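Local coordinates for putative ABC transporter (Thermobispora bispora, PDB 4PE6), which probably binds a carbohydrate-like solute for an ABC importer, and holds (2R,3S)-2,3,4-trihydroxybutanoic acid in its pocket, at residues I21-G26 with A84-P89; N148-R153 with K179-V184; V233-N238 with N252-V257; A310-R315 with Q333-S338. All coordinates share one frame; numbering follows the deposited sequence.

Contact 1: I21-G26 with A84-P89; sequences IALSNG and ALLINP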
loop_
_atom_site.group_PDB
_atom_site.type_symbol
_atom_site.label_atom_id
_atom_site.label_comp_id
_atom_site.label_asym_id
_atom_site.label_seq_id
_atom_site.Cartn_x
_atom_site.Cartn_y
_atom_site.Cartn_z
ATOM N N ILE A 21 -5.915 15.518 14.925
ATOM C CA ILE A 21 -6.023 14.485 13.874
ATOM C C ILE A 21 -5.501 13.139 14.406
ATOM O O ILE A 21 -4.332 13.028 14.767
ATOM C CB ILE A 21 -5.188 14.848 12.632
ATOM C CG1 ILE A 21 -5.483 16.289 12.160
ATOM C CG2 ILE A 21 -5.420 13.838 11.518
ATOM C CD1 ILE A 21 -6.940 16.552 11.821
ATOM N N ALA A 22 -6.378 12.134 14.483
ATOM C CA ALA A 22 -6.008 10.804 14.950
ATOM C C ALA A 22 -5.887 9.864 13.749
ATOM O O ALA A 22 -6.660 9.977 12.813
ATOM C CB ALA A 22 -7.064 10.300 15.913
ATOM N N LEU A 23 -4.902 8.973 13.770
ATOM C CA LEU A 23 -4.740 7.952 12.722
ATOM C C LEU A 23 -4.741 6.561 13.350
ATOM O O LEU A 23 -3.929 6.253 14.252
ATOM C CB LEU A 23 -3.467 8.180 11.912
ATOM C CG LEU A 23 -3.275 7.321 10.655
ATOM C CD1 LEU A 23 -2.333 8.021 9.673
ATOM C CD2 LEU A 23 -2.761 5.926 10.958
ATOM N N SER A 24 -5.639 5.716 12.868
ATOM C CA SER A 24 -5.724 4.327 13.318
ATOM C C SER A 24 -5.332 3.418 12.154
ATOM O O SER A 24 -5.942 3.460 11.076
ATOM C CB SER A 24 -7.142 3.985 13.777
ATOM O OG SER A 24 -7.302 2.592 13.927
ATOM N N ASN A 25 -4.293 2.629 12.376
ATOM C CA ASN A 25 -3.745 1.760 11.331
ATOM C C ASN A 25 -3.904 0.305 11.685
ATOM O O ASN A 25 -3.424 -0.139 12.750
ATOM C CB ASN A 25 -2.280 2.099 11.126
ATOM C CG ASN A 25 -1.580 1.118 10.211
ATOM O OD1 ASN A 25 -2.141 0.674 9.215
ATOM N ND2 ASN A 25 -0.358 0.776 10.535
ATOM N N GLY A 26 -4.557 -0.447 10.792
ATOM C CA GLY A 26 -4.891 -1.846 11.016
ATOM C C GLY A 26 -3.753 -2.868 10.939
ATOM O O GLY A 26 -3.911 -3.964 11.407
ATOM N N ALA A 84 -10.743 14.835 13.511
ATOM C CA ALA A 84 -10.748 13.927 12.357
ATOM C C ALA A 84 -10.016 12.658 12.722
ATOM O O ALA A 84 -9.067 12.666 13.540
ATOM C CB ALA A 84 -10.092 14.584 11.143
ATOM N N LEU A 85 -10.445 11.580 12.088
ATOM C CA LEU A 85 -9.911 10.269 12.289
ATOM C C LEU A 85 -9.580 9.687 10.917
ATOM O O LEU A 85 -10.459 9.608 10.036
ATOM C CB LEU A 85 -10.953 9.403 13.016
ATOM C CG LEU A 85 -10.561 7.951 13.232
ATOM C CD1 LEU A 85 -9.330 7.825 14.137
ATOM C CD2 LEU A 85 -11.762 7.184 13.799
ATOM N N LEU A 86 -8.310 9.352 10.711
ATOM C CA LEU A 86 -7.858 8.711 9.477
ATOM C C LEU A 86 -7.700 7.231 9.725
ATOM O O LEU A 86 -7.056 6.820 10.717
ATOM C CB LEU A 86 -6.517 9.293 9.015
ATOM C CG LEU A 86 -6.377 10.817 9.088
ATOM C CD1 LEU A 86 -5.036 11.277 8.529
ATOM C CD2 LEU A 86 -7.502 11.517 8.368
ATOM N N ILE A 87 -8.275 6.410 8.854
ATOM C CA ILE A 87 -8.314 4.972 9.145
ATOM C C ILE A 87 -7.792 4.127 7.996
ATOM O O ILE A 87 -8.299 4.220 6.862
ATOM C CB ILE A 87 -9.732 4.462 9.477
ATOM C CG1 ILE A 87 -10.331 5.251 10.622
ATOM C CG2 ILE A 87 -9.686 2.960 9.767
ATOM C CD1 ILE A 87 -11.787 4.916 10.861
ATOM N N ASN A 88 -6.775 3.312 8.279
ATOM C CA ASN A 88 -6.404 2.224 7.379
ATOM C C ASN A 88 -7.003 0.947 7.973
ATOM O O ASN A 88 -6.492 0.370 8.969
ATOM C CB ASN A 88 -4.906 2.130 7.175
ATOM C CG ASN A 88 -4.520 1.184 6.037
ATOM O OD1 ASN A 88 -5.160 0.160 5.840
ATOM N ND2 ASN A 88 -3.466 1.524 5.295
ATOM N N PRO A 89 -8.111 0.501 7.385
ATOM C CA PRO A 89 -8.901 -0.530 8.047
ATOM C C PRO A 89 -8.359 -1.926 7.911
ATOM O O PRO A 89 -7.927 -2.339 6.828
ATOM C CB PRO A 89 -10.283 -0.394 7.379
ATOM C CG PRO A 89 -9.996 0.149 6.053
ATOM C CD PRO A 89 -8.757 0.996 6.159
#
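Leu86 lies across from Leu23 in a parallel strand pair, and its side chain lies on the same face of the sheet as those of Ile21 and Leu23. Its CB packs 4.1 Å from Leu23 CG, the two chains meeting at about a right angle. CG sits beside its own backbone N (chi1 -44°), which swings the chain back toward Ile21 and leaves CG 3.8 Å from Ala22 O. At the tip, Leu86 CD1 rests 4.0 Å from Ile21 CG2. Next along this face, Ile21 CD1 meets the small Ala84 CB at 3.8 Å. On the other face Ala22 CB touches Leu85 CD1, also at 3.8 Å.

Five backbone bonds join the strands, among them Leu86 N to Ala22 O at 2.7 Å. The last, from Gly26 N to Asn88 O, is bent to 137°. Glycine suits this end, since a CB on Gly26 would clash with that carbonyl. Asn25 and Asn88 point the same way with amide planes 60° apart; each turns to outside partners, Asn25 to Asn60 and Arg33, Asn88 to Asp113 beside the bound acid.

Strand 55-60 pairs with the other edge of 21-26. Helices 31-49 and 263-275 cover the Leu86 face, whereas helix 67-78 packs on Ala22, Ser24 and Ile87.

Contact 2: N148-R153 with K179-V184; sequences NVIVVR and KTVATV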
loop_
_atom_site.group_PDB
_atom_site.type_symbol
_atom_site.label_atom_id
_atom_site.label_comp_id
_atom_site.label_asym_id
_atom_site.label_seq_id
_atom_site.Cartn_x
_atom_site.Cartn_y
_atom_site.Cartn_z
ATOM N N ASN A 148 5.956 -22.206 -14.378
ATOM C CA ASN A 148 5.453 -22.389 -13.040
ATOM C C ASN A 148 5.587 -21.098 -12.244
ATOM O O ASN A 148 6.617 -20.418 -12.294
ATOM C CB ASN A 148 6.217 -23.512 -12.337
ATOM C CG ASN A 148 6.020 -24.861 -12.996
ATOM O OD1 ASN A 148 4.916 -25.192 -13.464
ATOM N ND2 ASN A 148 7.077 -25.676 -13.003
ATOM N N VAL A 149 4.534 -20.752 -11.524
ATOM C CA VAL A 149 4.552 -19.562 -10.688
ATOM C C VAL A 149 4.107 -19.809 -9.259
ATOM O O VAL A 149 3.309 -20.737 -8.973
ATOM C CB VAL A 149 3.689 -18.430 -11.271
ATOM C CG1 VAL A 149 4.197 -18.030 -12.637
ATOM C CG2 VAL A 149 2.229 -18.841 -11.319
ATOM N N ILE A 150 4.607 -18.952 -8.362
ATOM C CA ILE A 150 4.129 -18.916 -6.991
ATOM C C ILE A 150 3.375 -17.598 -6.797
ATOM O O ILE A 150 3.842 -16.551 -7.228
ATOM C CB ILE A 150 5.286 -19.023 -5.983
ATOM C CG1 ILE A 150 5.910 -20.413 -6.051
ATOM C CG2 ILE A 150 4.822 -18.689 -4.567
ATOM C CD1 ILE A 150 7.106 -20.600 -5.144
ATOM N N VAL A 151 2.204 -17.666 -6.176
ATOM C CA VAL A 151 1.476 -16.470 -5.777
ATOM C C VAL A 151 1.711 -16.246 -4.290
ATOM O O VAL A 151 1.435 -17.129 -3.472
ATOM C CB VAL A 151 -0.042 -16.607 -6.039
ATOM C CG1 VAL A 151 -0.799 -15.334 -5.644
ATOM C CG2 VAL A 151 -0.300 -16.942 -7.500
ATOM N N VAL A 152 2.166 -15.044 -3.950
ATOM C CA VAL A 152 2.344 -14.632 -2.576
ATOM C C VAL A 152 1.351 -13.531 -2.290
ATOM O O VAL A 152 1.460 -12.432 -2.821
ATOM C CB VAL A 152 3.760 -14.090 -2.311
ATOM C CG1 VAL A 152 3.882 -13.690 -0.858
ATOM C CG2 VAL A 152 4.844 -15.095 -2.717
ATOM N N ARG A 153 0.358 -13.835 -1.470
ATOM C CA ARG A 153 -0.669 -12.877 -1.130
ATOM C C ARG A 153 -0.170 -11.784 -0.191
ATOM O O ARG A 153 0.811 -11.952 0.570
ATOM C CB ARG A 153 -1.868 -13.587 -0.522
ATOM C CG ARG A 153 -2.511 -14.559 -1.495
ATOM C CD ARG A 153 -3.749 -15.251 -0.933
ATOM N NE ARG A 153 -4.814 -14.306 -0.645
ATOM C CZ ARG A 153 -6.075 -14.658 -0.358
ATOM N NH1 ARG A 153 -6.418 -15.924 -0.293
ATOM N NH2 ARG A 153 -6.988 -13.740 -0.110
ATOM N N LYS A 179 1.084 -22.529 -14.610
ATOM C CA LYS A 179 0.623 -23.355 -13.511
ATOM C C LYS A 179 1.051 -22.699 -12.197
ATOM O O LYS A 179 2.227 -22.323 -12.032
ATOM C CB LYS A 179 1.244 -24.757 -13.579
ATOM C CG LYS A 179 0.950 -25.544 -14.859
ATOM C CD LYS A 179 -0.550 -25.768 -15.027
ATOM C CE LYS A 179 -0.886 -26.778 -16.124
ATOM N NZ LYS A 179 -0.971 -26.149 -17.475
ATOM N N THR A 180 0.096 -22.551 -11.280
ATOM C CA THR A 180 0.397 -22.053 -9.956
ATOM C C THR A 180 0.828 -23.260 -9.137
ATOM O O THR A 180 0.026 -24.155 -8.896
ATOM C CB THR A 180 -0.801 -21.327 -9.294
ATOM O OG1 THR A 180 -1.121 -20.134 -10.013
ATOM C CG2 THR A 180 -0.463 -20.930 -7.884
ATOM N N VAL A 181 2.090 -23.303 -8.736
ATOM C CA VAL A 181 2.617 -24.462 -8.023
ATOM C C VAL A 181 2.540 -24.303 -6.513
ATOM O O VAL A 181 2.710 -25.289 -5.784
ATOM C CB VAL A 181 4.057 -24.845 -8.453
ATOM C CG1 VAL A 181 4.063 -25.360 -9.895
ATOM C CG2 VAL A 181 5.032 -23.688 -8.263
ATOM N N ALA A 182 2.296 -23.073 -6.046
ATOM C CA ALA A 182 2.015 -22.811 -4.640
ATOM C C ALA A 182 1.401 -21.426 -4.440
ATOM O O ALA A 182 1.710 -20.477 -5.177
ATOM C CB ALA A 182 3.284 -22.947 -3.804
ATOM N N THR A 183 0.493 -21.336 -3.476
ATOM C CA THR A 183 0.012 -20.065 -2.974
ATOM C C THR A 183 0.331 -19.937 -1.480
ATOM O O THR A 183 0.024 -20.828 -0.672
ATOM C CB THR A 183 -1.494 -19.913 -3.205
ATOM O OG1 THR A 183 -1.779 -20.227 -4.580
ATOM C CG2 THR A 183 -1.966 -18.489 -2.892
ATOM N N VAL A 184 0.921 -18.810 -1.123
ATOM C CA VAL A 184 1.249 -18.514 0.251
ATOM C C VAL A 184 0.876 -17.084 0.627
ATOM O O VAL A 184 0.506 -16.293 -0.235
ATOM C CB VAL A 184 2.733 -18.782 0.528
ATOM C CG1 VAL A 184 3.037 -20.235 0.226
ATOM C CG2 VAL A 184 3.642 -17.849 -0.275
#
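A beta-alpha-beta unit, strand 147-153, helix 159-173 and strand 178-185, brings Val149 beside Thr180 and Val151 beside Thr183 in parallel pairing. Between these pairs Val181 is an extra residue: Val149 O accepts from Val181 N at 2.9 Å, yet Val151 N bonds to Ala182 O at 3.0 Å, one residue further than a regular register would allow. This is a beta bulge, and the psi of Val181, -14°, departs from strand values to make it. The pairing then resumes, closing with Arg153 N to Val184 O at 2.8 Å.

Val181 straddles two neighbours. With chi1 at -67°, CG2 falls between its backbone N and carbonyl carbon, the crowded position, and reaches Ile150 CG1 at 4.0 Å, while CG1 lies 3.7 Å from Asn148 CG. Were an alanine to stand at this bulge, the Ile150 chain and the Asn148 amide would probably each lose the methyl they pack on. The amide's ND2 bonds to Thr206 O. Further on, Val152 CG2 meets Val184 CG2 at 3.9 Å, branched residues that suit extended backbone.

On the other face Val151 CG2 packs 4.0 Å from Thr180 CG2. Arg153 runs its aliphatic CD past Thr183 CG2 before its guanidinium forms a salt bridge with Glu161 and a cation-pi contact with Tyr165. Helix 159-173 covers this face and helix 190-200 the other, the layered alpha/beta/alpha build of a Rossmann-like periplasmic binding protein lobe.

Contact 3: V233-N238 with N252-V257; sequences VTFETN and NGSVAV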
loop_
_atom_site.group_PDB
_atom_site.type_symbol
_atom_site.label_atom_id
_atom_site.label_comp_id
_atom_site.label_asym_id
_atom_site.label_seq_id
_atom_site.Cartn_x
_atom_site.Cartn_y
_atom_site.Cartn_z
ATOM N N VAL A 233 10.414 -11.486 -10.105
ATOM C CA VAL A 233 9.735 -11.163 -8.849
ATOM C C VAL A 233 9.076 -9.785 -8.878
ATOM O O VAL A 233 9.267 -8.982 -9.807
ATOM C CB VAL A 233 10.702 -11.255 -7.631
ATOM C CG1 VAL A 233 11.191 -12.683 -7.436
ATOM C CG2 VAL A 233 11.883 -10.315 -7.792
ATOM N N THR A 234 8.281 -9.515 -7.852
ATOM C CA THR A 234 7.617 -8.231 -7.691
ATOM C C THR A 234 8.284 -7.547 -6.513
ATOM O O THR A 234 8.003 -7.867 -5.370
ATOM C CB THR A 234 6.111 -8.404 -7.436
ATOM O OG1 THR A 234 5.890 -9.287 -6.322
ATOM C CG2 THR A 234 5.429 -8.970 -8.668
ATOM N N PHE A 235 9.211 -6.632 -6.805
ATOM C CA PHE A 235 9.990 -6.006 -5.767
ATOM C C PHE A 235 9.217 -4.995 -4.953
ATOM O O PHE A 235 8.311 -4.330 -5.449
ATOM C CB PHE A 235 11.187 -5.270 -6.381
ATOM C CG PHE A 235 12.280 -6.180 -6.816
ATOM C CD1 PHE A 235 12.978 -6.930 -5.878
ATOM C CD2 PHE A 235 12.640 -6.270 -8.146
ATOM C CE1 PHE A 235 13.999 -7.771 -6.266
ATOM C CE2 PHE A 235 13.674 -7.114 -8.535
ATOM C CZ PHE A 235 14.347 -7.859 -7.592
ATOM N N GLU A 236 9.664 -4.864 -3.712
ATOM C CA GLU A 236 9.473 -3.653 -2.901
ATOM C C GLU A 236 9.861 -2.427 -3.711
ATOM O O GLU A 236 10.822 -2.474 -4.485
ATOM C CB GLU A 236 10.391 -3.683 -1.671
ATOM C CG GLU A 236 10.096 -4.772 -0.656
ATOM C CD GLU A 236 10.748 -6.110 -0.945
ATOM O OE1 GLU A 236 11.298 -6.306 -2.043
ATOM O OE2 GLU A 236 10.684 -6.986 -0.062
ATOM N N THR A 237 9.162 -1.322 -3.492
ATOM C CA THR A 237 9.515 -0.038 -4.088
ATOM C C THR A 237 10.385 0.732 -3.104
ATOM O O THR A 237 10.244 1.940 -2.957
ATOM C CB THR A 237 8.253 0.774 -4.424
ATOM O OG1 THR A 237 7.373 0.759 -3.296
ATOM C CG2 THR A 237 7.552 0.184 -5.652
ATOM N N ASN A 238 11.281 0.025 -2.405
ATOM C CA ASN A 238 12.131 0.675 -1.428
ATOM C C ASN A 238 13.571 0.762 -1.942
ATOM O O ASN A 238 13.893 0.215 -2.996
ATOM C CB ASN A 238 12.021 0.018 -0.030
ATOM C CG ASN A 238 12.630 -1.372 0.062
ATOM O OD1 ASN A 238 13.236 -1.893 -0.873
ATOM N ND2 ASN A 238 12.468 -1.985 1.225
ATOM N N ASN A 252 15.125 -10.029 -15.850
ATOM C CA ASN A 252 14.396 -11.276 -16.058
ATOM C C ASN A 252 12.877 -11.132 -15.998
ATOM O O ASN A 252 12.166 -12.125 -15.840
ATOM C CB ASN A 252 14.835 -12.279 -14.993
ATOM C CG ASN A 252 14.461 -11.844 -13.587
ATOM O OD1 ASN A 252 13.985 -10.726 -13.366
ATOM N ND2 ASN A 252 14.693 -12.724 -12.621
ATOM N N GLY A 253 12.380 -9.909 -16.122
ATOM C CA GLY A 253 10.942 -9.664 -16.077
ATOM C C GLY A 253 10.483 -9.153 -14.728
ATOM O O GLY A 253 9.287 -8.921 -14.527
ATOM N N SER A 254 11.417 -9.003 -13.782
ATOM C CA SER A 254 11.070 -8.465 -12.470
ATOM C C SER A 254 10.473 -7.083 -12.616
ATOM O O SER A 254 10.792 -6.376 -13.560
ATOM C CB SER A 254 12.275 -8.472 -11.528
ATOM O OG SER A 254 12.583 -9.810 -11.156
ATOM N N VAL A 255 9.554 -6.729 -11.714
ATOM C CA VAL A 255 8.895 -5.407 -11.716
ATOM C C VAL A 255 8.925 -4.783 -10.327
ATOM O O VAL A 255 9.231 -5.455 -9.336
ATOM C CB VAL A 255 7.448 -5.486 -12.216
ATOM C CG1 VAL A 255 7.434 -5.935 -13.662
ATOM C CG2 VAL A 255 6.615 -6.413 -11.322
ATOM N N ALA A 256 8.652 -3.487 -10.264
ATOM C CA ALA A 256 8.544 -2.770 -8.999
ATOM C C ALA A 256 7.374 -1.815 -9.051
ATOM O O ALA A 256 7.459 -0.727 -9.655
ATOM C CB ALA A 256 9.828 -2.002 -8.710
ATOM N N VAL A 257 6.277 -2.223 -8.427
ATOM C CA VAL A 257 5.047 -1.417 -8.373
ATOM C C VAL A 257 4.327 -1.647 -7.032
ATOM O O VAL A 257 4.262 -2.770 -6.534
ATOM C CB VAL A 257 4.120 -1.732 -9.579
ATOM C CG1 VAL A 257 3.819 -3.229 -9.670
ATOM C CG2 VAL A 257 2.836 -0.916 -9.507
HETATM O O HOH W 1 5.957 -4.973 -6.856
#
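Ser254 and Val233 open the polar part of the contact: Ser254 OG takes a nearly straight bond (171°) from Val233 N at 2.9 Å and donates its hydroxyl hydrogen to Asn252 OD1 at 2.8 Å, in the carbonyl plane on a lone pair. Asn252 OD1 also accepts from Ser254 N, forming an Asx turn, and Gly253 between them has a positive phi that glycine tolerates easily. With alanine here instead of Ser254, Val233 N and Asn252 OD1 would each probably lose this hydroxyl partner.

Backbone bonds carry the parallel pairing. Val255 N donates to Val233 O at 3.0 Å, and Phe235 N to Val255 O at 2.8 Å. Beyond them the strands part, and a water accepts from Val257 N and lies 2.8 Å from Phe235 O.

Apolar contacts flank both. Thr234 CG2 and Val255 CG2 lie side by side, 3.9 Å apart, while Thr234 OG1 is held by Gly212 N. Phe235 CE2 comes within 3.6 Å of Ser254 CB, its ring also meeting Trp245 of helix 239-247.

The chemistry implies a hydroxyl standing in for a backbone carbonyl: Ser254 OG adds one more bond to the pairing, beyond the Val255 N to Val233 O bond.

Contact 4: A310-R315 with Q333-S338; sequences AWPWTR and QPPIPS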
loop_
_atom_site.group_PDB
_atom_site.type_symbol
_atom_site.label_atom_id
_atom_site.label_comp_id
_atom_site.label_asym_id
_atom_site.label_seq_id
_atom_site.Cartn_x
_atom_site.Cartn_y
_atom_site.Cartn_z
ATOM N N ALA A 310 7.134 7.103 -2.370
ATOM C CA ALA A 310 5.915 7.765 -1.910
ATOM C C ALA A 310 5.759 9.098 -2.627
ATOM O O ALA A 310 6.751 9.759 -2.882
ATOM C CB ALA A 310 5.988 7.973 -0.404
ATOM N N TRP A 311 4.533 9.494 -2.986
ATOM C CA TRP A 311 4.367 10.776 -3.658
ATOM C C TRP A 311 4.382 11.906 -2.610
ATOM O O TRP A 311 3.788 11.769 -1.532
ATOM C CB TRP A 311 3.086 10.811 -4.495
ATOM C CG TRP A 311 3.019 9.803 -5.595
ATOM C CD1 TRP A 311 2.038 8.868 -5.783
ATOM C CD2 TRP A 311 3.940 9.633 -6.671
ATOM N NE1 TRP A 311 2.286 8.134 -6.927
ATOM C CE2 TRP A 311 3.455 8.575 -7.479
ATOM C CE3 TRP A 311 5.134 10.273 -7.039
ATOM C CZ2 TRP A 311 4.129 8.132 -8.616
ATOM C CZ3 TRP A 311 5.790 9.838 -8.176
ATOM C CH2 TRP A 311 5.284 8.777 -8.952
ATOM N N PRO A 312 5.099 13.004 -2.890
ATOM C CA PRO A 312 5.172 14.084 -1.906
ATOM C C PRO A 312 3.965 15.024 -1.984
ATOM O O PRO A 312 4.028 16.091 -2.611
ATOM C CB PRO A 312 6.482 14.803 -2.282
ATOM C CG PRO A 312 6.575 14.614 -3.764
ATOM C CD PRO A 312 5.963 13.265 -4.061
ATOM N N TRP A 313 2.866 14.634 -1.351
ATOM C CA TRP A 313 1.665 15.462 -1.372
ATOM C C TRP A 313 1.826 16.702 -0.509
ATOM O O TRP A 313 2.153 16.614 0.672
ATOM C CB TRP A 313 0.431 14.662 -0.921
ATOM C CG TRP A 313 0.211 13.485 -1.753
ATOM C CD1 TRP A 313 0.466 12.197 -1.411
ATOM C CD2 TRP A 313 -0.287 13.460 -3.094
ATOM N NE1 TRP A 313 0.169 11.367 -2.453
ATOM C CE2 TRP A 313 -0.295 12.117 -3.503
ATOM C CE3 TRP A 313 -0.722 14.447 -3.991
ATOM C CZ2 TRP A 313 -0.731 11.719 -4.762
ATOM C CZ3 TRP A 313 -1.148 14.055 -5.259
ATOM C CH2 TRP A 313 -1.157 12.700 -5.630
ATOM N N THR A 314 1.661 17.855 -1.133
ATOM C CA THR A 314 1.462 19.101 -0.433
ATOM C C THR A 314 -0.043 19.311 -0.411
ATOM O O THR A 314 -0.792 18.659 -1.138
ATOM C CB THR A 314 2.134 20.275 -1.157
ATOM O OG1 THR A 314 1.636 20.365 -2.502
ATOM C CG2 THR A 314 3.663 20.099 -1.181
ATOM N N ARG A 315 -0.490 20.225 0.428
ATOM C CA ARG A 315 -1.880 20.586 0.437
ATOM C C ARG A 315 -2.329 21.048 -0.963
ATOM O O ARG A 315 -3.423 20.699 -1.422
ATOM C CB ARG A 315 -2.124 21.665 1.485
ATOM C CG ARG A 315 -3.561 21.703 1.927
ATOM C CD ARG A 315 -3.802 22.694 3.045
ATOM N NE ARG A 315 -5.147 22.500 3.561
ATOM C CZ ARG A 315 -5.693 23.181 4.558
ATOM N NH1 ARG A 315 -5.019 24.138 5.176
ATOM N NH2 ARG A 315 -6.927 22.887 4.937
ATOM N N GLN A 333 0.192 13.626 -11.867
ATOM C CA GLN A 333 1.351 12.742 -11.876
ATOM C C GLN A 333 2.392 13.430 -11.002
ATOM O O GLN A 333 3.127 14.297 -11.473
ATOM C CB GLN A 333 1.873 12.533 -13.310
ATOM C CG GLN A 333 0.797 12.367 -14.382
ATOM C CD GLN A 333 -0.147 11.201 -14.130
ATOM O OE1 GLN A 333 0.124 10.324 -13.306
ATOM N NE2 GLN A 333 -1.266 11.184 -14.848
ATOM N N PRO A 334 2.437 13.080 -9.708
ATOM C CA PRO A 334 3.315 13.870 -8.866
ATOM C C PRO A 334 4.775 13.624 -9.230
ATOM O O PRO A 334 5.095 12.632 -9.900
ATOM C CB PRO A 334 2.994 13.378 -7.444
ATOM C CG PRO A 334 1.730 12.594 -7.570
ATOM C CD PRO A 334 1.801 12.000 -8.942
ATOM N N PRO A 335 5.657 14.538 -8.816
ATOM C CA PRO A 335 7.042 14.427 -9.206
ATOM C C PRO A 335 7.782 13.487 -8.276
ATOM O O PRO A 335 7.456 13.386 -7.089
ATOM C CB PRO A 335 7.554 15.858 -9.049
ATOM C CG PRO A 335 6.751 16.409 -7.921
ATOM C CD PRO A 335 5.434 15.675 -7.903
ATOM N N ILE A 336 8.770 12.797 -8.823
ATOM C CA ILE A 336 9.664 12.005 -8.009
ATOM C C ILE A 336 10.496 13.020 -7.242
ATOM O O ILE A 336 11.071 13.923 -7.851
ATOM C CB ILE A 336 10.572 11.101 -8.862
ATOM C CG1 ILE A 336 9.721 10.129 -9.688
ATOM C CG2 ILE A 336 11.553 10.344 -7.973
ATOM C CD1 ILE A 336 10.422 9.547 -10.895
ATOM N N PRO A 337 10.537 12.906 -5.906
ATOM C CA PRO A 337 11.369 13.863 -5.176
ATOM C C PRO A 337 12.843 13.666 -5.531
ATOM O O PRO A 337 13.267 12.524 -5.712
ATOM C CB PRO A 337 11.129 13.508 -3.696
ATOM C CG PRO A 337 10.064 12.463 -3.670
ATOM C CD PRO A 337 9.991 11.853 -5.032
ATOM N N SER A 338 13.598 14.759 -5.666
ATOM C CA SER A 338 15.065 14.674 -5.784
ATOM C C SER A 338 15.731 14.868 -4.413
ATOM O O SER A 338 16.943 14.691 -4.275
ATOM C CB SER A 338 15.601 15.690 -6.797
ATOM O OG SER A 338 15.336 17.014 -6.381
#
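No hydrogen bond joins the two loops at Pro312 and Pro335; their touching parts run 114° apart, and Pro312 centres an inverse gamma turn in which Trp313 N makes a weak bond to Trp311 O. Residues 334 to 337 keep the extended backbone of a polyproline II stretch, natural for a run with three prolines.

The turn sets Trp311 and Trp313 around Pro334. Pro334 CG lies over one face of Trp311, 3.9 Å from the centroid of the five-membered ring and 25° off the normal, a CH-pi contact. The same CG comes 3.5 Å from Trp313 CH2, so this compact, rigid proline ring is held by both indoles. Trp311 CB in turn lies over a face of Trp313. On the six-membered ring, Trp311 CZ3 reaches Pro334 O at 3.4 Å, and Ile336 CG1 approaches the ring edge at 4.2 Å. Pro312 contributes CD, 3.4 Å from Pro335 O, and CG, 4.1 Å from Pro337 CG.

The indole nitrogens fix the rings: Trp311 NE1 bonds to Ile288 O and Trp313 NE1 to Asp260. Helix 293-302 meets Ile336 and Pro337 through Trp299. This is the CH-pi packing of proline on tryptophan, in which an extended proline-rich tail lies against aromatic rings, here those of the loop before helix 315-327.

How the contacts relate
Following the chain, the four contacts close in series; none nests in or crosses another. Contact 1 comes first, closing a loop that holds helix 31-49, strand 55-60 and helix 67-78. Contact 2 spans one helix, 159-173, and contact 3 another, 239-247, each completing a beta-alpha-beta unit. Their strands 147-153 and 232-235 are separated in the sheet by strand 209-211, and their centres lie about 16 Å apart. Both sit on the far side of the chain's centre from contact 1, although all three reach one sheet. Contact 4 closes a loop that holds helix 315-327, bringing the C-terminal tail back to the segment before it; its nearest atoms lie about 6 Å from contact 3 and about 9 Å from contact 1.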